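Local coordinates for protein DNA methyltransferase (Nicotiana tabacum, PDB 4ONQ) that probably methylates carbon 5 of cytosine in DNA with S-adenosyl-L-methionine as donor, as the catalytic domain of a plant DRM-type methyltransferase, at residues Q212-A217 with L247-I252; L186-N191 with S238-G243. The protein carries 5 engineered substitutions. One frame throughout, in Å; residues are numbered along the deposited sequence.

Contact 1. Residues Q212-A217 with L247-I252; sequences QVDTVA and LYRLGI
Helix-helix packing within a Rossmann-like methyltransferase domain brings V213, D214 and A217, at the start of helix 213-220, against R249 and L250, around the C-terminal end of helix 242-249, the helix that follows the glycine-rich SAM loop. The interface illustrates how a small apolar patch and a loose charge pair can share one short seam. At the apolar end, L250 reaches across to A217: its CG lies 4.0 Å from A217 CB, and both its methyl groups come up to the A217 carbonyl, with CD1 3.5 Å and CD2 3.6 Å from A217 O. The charged end centres on R249. Its chain bends at chi3 and runs at a slant to V213 and D214; NH1 is 4.0 Å from V213 CG1, the branch anti to its backbone N (chi1 175°). NH1 also makes a long salt bridge of 3.8 Å to D214 OD1, the carboxylate and guanidinium planes standing 82° apart, short of the coplanar, two-bond pairing of a tight bridge; the attraction is probably mainly electrostatic. The other carboxylate oxygen is held more firmly: D214 OD2 takes a 2.7 Å bond from Q212 NE2 on its anti lone pair, nearly in the amide plane. Replacing D214 with an alanine is likely to leave the R249 guanidinium without this counter-charge and free the Q212 amide from one of its ties. That amide also caps the helix, and the NE2 bond probably helps to keep OE1 facing the first turn. A Schellman motif at G251 closes the other helix, where I252 N bonds to L247 O. At the cap itself, Q212 OE1 accepts from T215 N at 2.9 Å and from T215 OG1 at 2.8 Å, the hydroxyl tilted 19° from the carbonyl plane.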
loop_
_atom_site.group_PDB
_atom_site.type_symbol
_atom_site.label_atom_id
_atom_site.label_comp_id
_atom_site.label_asym_id
_atom_site.label_seq_id
_atom_site.Cartn_x
_atom_site.Cartn_y
_atom_site.Cartn_z
ATOM N N GLN A 212 -0.892 1.228 0.094
ATOM C CA GLN A 212 -1.785 2.355 0.307
ATOM C C GLN A 212 -3.184 1.775 0.154
ATOM O O GLN A 212 -3.552 1.313 -0.921
ATOM C CB GLN A 212 -1.530 3.468 -0.707
ATOM C CG GLN A 212 -1.992 4.850 -0.251
ATOM C CD GLN A 212 -3.503 4.980 -0.196
ATOM O OE1 GLN A 212 -4.206 4.504 -1.084
ATOM N NE2 GLN A 212 -4.008 5.627 0.853
ATOM N N VAL A 213 -3.951 1.771 1.239
ATOM C CA VAL A 213 -5.229 1.061 1.281
ATOM C C VAL A 213 -6.308 1.541 0.289
ATOM O O VAL A 213 -7.044 0.725 -0.264
ATOM C CB VAL A 213 -5.783 1.020 2.729
ATOM C CG1 VAL A 213 -7.161 0.395 2.768
ATOM C CG2 VAL A 213 -4.819 0.251 3.636
ATOM N N ASP A 214 -6.402 2.848 0.055
ATOM C CA ASP A 214 -7.431 3.382 -0.846
ATOM C C ASP A 214 -7.207 2.919 -2.293
ATOM O O ASP A 214 -8.159 2.605 -3.019
ATOM C CB ASP A 214 -7.477 4.917 -0.792
ATOM C CG ASP A 214 -7.695 5.461 0.615
ATOM O OD1 ASP A 214 -8.860 5.536 1.055
ATOM O OD2 ASP A 214 -6.700 5.839 1.274
ATOM N N THR A 215 -5.939 2.873 -2.695
ATOM C CA THR A 215 -5.536 2.445 -4.033
ATOM C C THR A 215 -5.905 0.975 -4.264
ATOM O O THR A 215 -6.637 0.608 -5.210
ATOM C CB THR A 215 -3.994 2.622 -4.212
ATOM O OG1 THR A 215 -3.607 3.941 -3.810
ATOM C CG2 THR A 215 -3.569 2.398 -5.654
ATOM N N VAL A 216 -5.392 0.133 -3.374
ATOM C CA VAL A 216 -5.652 -1.294 -3.431
ATOM C C VAL A 216 -7.151 -1.584 -3.398
ATOM O O VAL A 216 -7.641 -2.430 -4.143
ATOM C CB VAL A 216 -4.962 -2.022 -2.277
ATOM C CG1 VAL A 216 -5.340 -3.495 -2.279
ATOM C CG2 VAL A 216 -3.457 -1.844 -2.374
ATOM N N ALA A 217 -7.880 -0.868 -2.550
ATOM C CA ALA A 217 -9.315 -1.087 -2.424
ATOM C C ALA A 217 -10.018 -0.704 -3.713
ATOM O O ALA A 217 -10.980 -1.356 -4.119
ATOM C CB ALA A 217 -9.883 -0.301 -1.262
ATOM N N LEU A 247 -10.193 -5.014 1.746
ATOM C CA LEU A 247 -11.387 -5.843 1.592
ATOM C C LEU A 247 -12.434 -5.508 2.640
ATOM O O LEU A 247 -13.631 -5.480 2.352
ATOM C CB LEU A 247 -11.034 -7.324 1.695
ATOM C CG LEU A 247 -10.086 -7.848 0.620
ATOM C CD1 LEU A 247 -9.593 -9.241 0.993
ATOM C CD2 LEU A 247 -10.780 -7.852 -0.739
ATOM N N TYR A 248 -11.981 -5.255 3.861
ATOM C CA TYR A 248 -12.895 -4.946 4.953
ATOM C C TYR A 248 -13.600 -3.614 4.738
ATOM O O TYR A 248 -14.803 -3.494 4.967
ATOM C CB TYR A 248 -12.158 -4.951 6.287
ATOM C CG TYR A 248 -12.973 -4.414 7.440
ATOM C CD1 TYR A 248 -13.948 -5.191 8.048
ATOM C CD2 TYR A 248 -12.758 -3.128 7.926
ATOM C CE1 TYR A 248 -14.691 -4.705 9.109
ATOM C CE2 TYR A 248 -13.491 -2.634 8.987
ATOM C CZ TYR A 248 -14.455 -3.429 9.577
ATOM O OH TYR A 248 -15.192 -2.940 10.632
ATOM N N ARG A 249 -12.860 -2.611 4.286
ATOM C CA ARG A 249 -13.450 -1.294 4.083
ATOM C C ARG A 249 -14.394 -1.308 2.889
ATOM O O ARG A 249 -15.294 -0.475 2.783
ATOM C CB ARG A 249 -12.361 -0.238 3.911
ATOM C CG ARG A 249 -11.525 -0.050 5.163
ATOM C CD ARG A 249 -10.554 1.096 5.028
ATOM N NE ARG A 249 -11.238 2.368 4.801
ATOM C CZ ARG A 249 -10.625 3.474 4.392
ATOM N NH1 ARG A 249 -9.315 3.463 4.162
ATOM N NH2 ARG A 249 -11.326 4.584 4.208
ATOM N N LEU A 250 -14.182 -2.276 2.002
ATOM C CA LEU A 250 -15.014 -2.456 0.824
ATOM C C LEU A 250 -16.327 -3.128 1.201
ATOM O O LEU A 250 -17.267 -3.172 0.408
ATOM C CB LEU A 250 -14.282 -3.301 -0.219
ATOM C CG LEU A 250 -13.216 -2.592 -1.054
ATOM C CD1 LEU A 250 -12.411 -3.586 -1.875
ATOM C CD2 LEU A 250 -13.869 -1.576 -1.952
ATOM N N GLY A 251 -16.389 -3.654 2.418
ATOM C CA GLY A 251 -17.580 -4.346 2.869
ATOM C C GLY A 251 -17.648 -5.754 2.310
ATOM O O GLY A 251 -18.707 -6.376 2.293
ATOM N N ILE A 252 -16.510 -6.253 1.843
ATOM C CA ILE A 252 -16.416 -7.624 1.374
ATOM C C ILE A 252 -16.146 -8.549 2.555
ATOM O O ILE A 252 -15.129 -8.420 3.226
ATOM C CB ILE A 252 -15.297 -7.782 0.340
ATOM C CG1 ILE A 252 -15.539 -6.835 -0.842
ATOM C CG2 ILE A 252 -15.211 -9.221 -0.119
ATOM C CD1 ILE A 252 -14.421 -6.831 -1.876
#

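Contact 2. Residues L186-N191 with S238-G243; sequences LGFPKN and SGIGGG. With SFG (sinefungin), chain C.
Apolar contact comes first, between the ring of F188 and the side chain of I240, which cross obliquely. I240 CD1 sits over one ring face in a CH-pi contact, 3.9 Å from the centroid and 21° off the normal, while the ring carbon F188 CZ meets I240 CG1 at 3.6 Å. The same CZ lies 3.7 Å from G242 CA, and the backbone of G241 comes to the ring edge. H192 stacks on F188 and also bonds to I240 O. Residues 238-243 belong to the glycine-rich loop after strand 231-236, the counterpart of the first strand of the class I methyltransferase fold, here holding sinefungin. Hydrogen bonding accordingly goes to the ligand: I240 N donates to its OXT at 3.0 Å, and G242 N reaches its O only weakly, at 3.5 Å. Beside these bonds, I240 CG1, set by chi1 of 59° between the backbone N and the carbonyl carbon, packs against sinefungin OXT, with CG1 and OXT 3.2 Å apart. Steric limits are the third element. A CB on G239 would lie 2.4 Å from sinefungin CA, and one on G242 would run into the carboxylate oxygen O.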
loop_
_atom_site.group_PDB
_atom_site.type_symbol
_atom_site.label_atom_id
_atom_site.label_comp_id
_atom_site.label_asym_id
_atom_site.label_seq_id
_atom_site.Cartn_x
_atom_site.Cartn_y
_atom_site.Cartn_z
ATOM N N LEU A 186 -1.922 6.305 4.723
ATOM C CA LEU A 186 -1.969 5.004 4.065
ATOM C C LEU A 186 -3.353 4.346 4.074
ATOM O O LEU A 186 -3.546 3.312 3.444
ATOM C CB LEU A 186 -0.929 4.063 4.671
ATOM C CG LEU A 186 0.514 4.494 4.391
ATOM C CD1 LEU A 186 1.484 3.669 5.202
ATOM C CD2 LEU A 186 0.818 4.380 2.897
ATOM N N GLY A 187 -4.311 4.944 4.780
ATOM C CA GLY A 187 -5.669 4.425 4.804
ATOM C C GLY A 187 -5.951 3.435 5.923
ATOM O O GLY A 187 -6.938 2.703 5.884
ATOM N N PHE A 188 -5.081 3.406 6.925
ATOM C CA PHE A 188 -5.262 2.511 8.060
ATOM C C PHE A 188 -6.052 3.188 9.166
ATOM O O PHE A 188 -6.005 4.408 9.313
ATOM C CB PHE A 188 -3.907 2.018 8.581
ATOM C CG PHE A 188 -3.271 0.975 7.705
ATOM C CD1 PHE A 188 -3.642 -0.359 7.812
ATOM C CD2 PHE A 188 -2.315 1.327 6.761
ATOM C CE1 PHE A 188 -3.057 -1.325 6.998
ATOM C CE2 PHE A 188 -1.734 0.372 5.947
ATOM C CZ PHE A 188 -2.100 -0.955 6.067
ATOM N N PRO A 189 -6.803 2.395 9.942
ATOM C CA PRO A 189 -7.512 2.984 11.080
ATOM C C PRO A 189 -6.518 3.483 12.115
ATOM O O PRO A 189 -5.423 2.939 12.233
ATOM C CB PRO A 189 -8.320 1.812 11.637
ATOM C CG PRO A 189 -7.576 0.591 11.190
ATOM C CD PRO A 189 -7.002 0.939 9.852
ATOM N N LYS A 190 -6.888 4.521 12.845
ATOM C CA LYS A 190 -5.981 5.106 13.816
ATOM C C LYS A 190 -5.673 4.142 14.958
ATOM O O LYS A 190 -6.580 3.494 15.495
ATOM C CB LYS A 190 -6.538 6.414 14.368
ATOM C CG LYS A 190 -5.634 7.034 15.405
ATOM C CD LYS A 190 -6.053 8.430 15.769
ATOM C CE LYS A 190 -5.101 9.012 16.792
ATOM N NZ LYS A 190 -5.301 10.478 16.951
ATOM N N ASN A 191 -4.388 4.083 15.309
ATOM C CA ASN A 191 -3.839 3.208 16.349
ATOM C C ASN A 191 -3.664 1.769 15.879
ATOM O O ASN A 191 -3.370 0.877 16.674
ATOM C CB ASN A 191 -4.638 3.273 17.662
ATOM C CG ASN A 191 -4.507 4.618 18.365
ATOM O OD1 ASN A 191 -3.580 5.384 18.104
ATOM N ND2 ASN A 191 -5.438 4.905 19.263
ATOM N N SER A 238 2.089 -10.398 4.184
ATOM C CA SER A 238 0.911 -9.571 4.432
ATOM C C SER A 238 1.146 -8.330 5.290
ATOM O O SER A 238 0.304 -7.433 5.318
ATOM C CB SER A 238 -0.221 -10.417 5.019
ATOM O OG SER A 238 0.254 -11.254 6.051
ATOM N N GLY A 239 2.279 -8.292 5.989
ATOM C CA GLY A 239 2.662 -7.145 6.794
ATOM C C GLY A 239 1.651 -6.759 7.859
ATOM O O GLY A 239 1.301 -7.562 8.724
ATOM N N ILE A 240 1.183 -5.518 7.796
ATOM C CA ILE A 240 0.173 -5.042 8.728
ATOM C C ILE A 240 -1.234 -5.162 8.137
ATOM O O ILE A 240 -2.184 -4.527 8.607
ATOM C CB ILE A 240 0.444 -3.592 9.183
ATOM C CG1 ILE A 240 0.469 -2.641 7.992
ATOM C CG2 ILE A 240 1.759 -3.511 9.933
ATOM C CD1 ILE A 240 0.673 -1.206 8.397
ATOM N N GLY A 241 -1.357 -5.977 7.095
ATOM C CA GLY A 241 -2.654 -6.348 6.564
ATOM C C GLY A 241 -3.366 -5.313 5.714
ATOM O O GLY A 241 -4.576 -5.129 5.850
ATOM N N GLY A 242 -2.630 -4.650 4.828
ATOM C CA GLY A 242 -3.223 -3.695 3.906
ATOM C C GLY A 242 -4.346 -4.283 3.062
ATOM O O GLY A 242 -5.410 -3.675 2.916
ATOM N N GLY A 243 -4.115 -5.474 2.516
ATOM C CA GLY A 243 -5.114 -6.146 1.703
ATOM C C GLY A 243 -6.398 -6.423 2.463
ATOM O O GLY A 243 -7.490 -6.098 1.997
HETATM N N SFG C . 1.757 -5.961 2.337
HETATM C CA SFG C . 2.289 -5.420 3.601
HETATM C C SFG C . 1.311 -4.342 4.063
HETATM O O SFG C . 0.402 -4.005 3.276
HETATM O OXT SFG C . 1.457 -3.931 5.234
HETATM C CB SFG C . 3.712 -4.895 3.342
HETATM C CG SFG C . 4.510 -6.160 3.037
HETATM C CD SFG C . 6.006 -6.103 2.667
HETATM N NE SFG C . 6.263 -5.373 1.422
HETATM C "C5'" SFG C . 6.332 -7.607 2.602
HETATM C "C4'" SFG C . 6.075 -7.930 4.098
HETATM O "O4'" SFG C . 7.143 -8.945 3.803
HETATM C "C3'" SFG C . 6.795 -7.606 5.401
HETATM O "O3'" SFG C . 6.091 -8.128 6.516
HETATM C "C2'" SFG C . 8.121 -8.234 5.225
HETATM O "O2'" SFG C . 8.816 -8.234 6.477
HETATM C "C1'" SFG C . 7.430 -9.610 5.042
HETATM N N9 SFG C . 8.454 -10.661 4.825
HETATM C C8 SFG C . 9.763 -10.574 4.662
HETATM N N7 SFG C . 10.241 -11.799 4.459
HETATM C C5 SFG C . 9.220 -12.657 4.470
HETATM C C6 SFG C . 9.160 -13.985 4.318
HETATM N N6 SFG C . 10.314 -14.615 4.111
HETATM N N1 SFG C . 8.006 -14.662 4.368
HETATM C C2 SFG C . 6.829 -13.949 4.589
HETATM N N3 SFG C . 6.918 -12.562 4.746
HETATM C C4 SFG C . 8.109 -11.943 4.658
#

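Both contacts are largely buried and share helix 242-249: contact 2 uses its start, at the sinefungin pocket, and contact 1 its far end, where R249 is partly exposed. Their chemistry follows that placement. Contact 2 is an aromatic-aliphatic junction, two of whose backbone N-H groups, of I240 and, weakly, G242, turn to the ligand, whereas contact 1 combines small aliphatic groups with a long salt bridge and a helix cap. The two adjoin, their centres about 10 Å apart: V213 N probably bonds to L186 O at 2.7 Å, and R249 NH1 packs 3.0 Å from G187 O. Their segments alternate in sequence, and 186-191 and 212-217 both meet the stretch from the glycine-rich loop through helix 242-249.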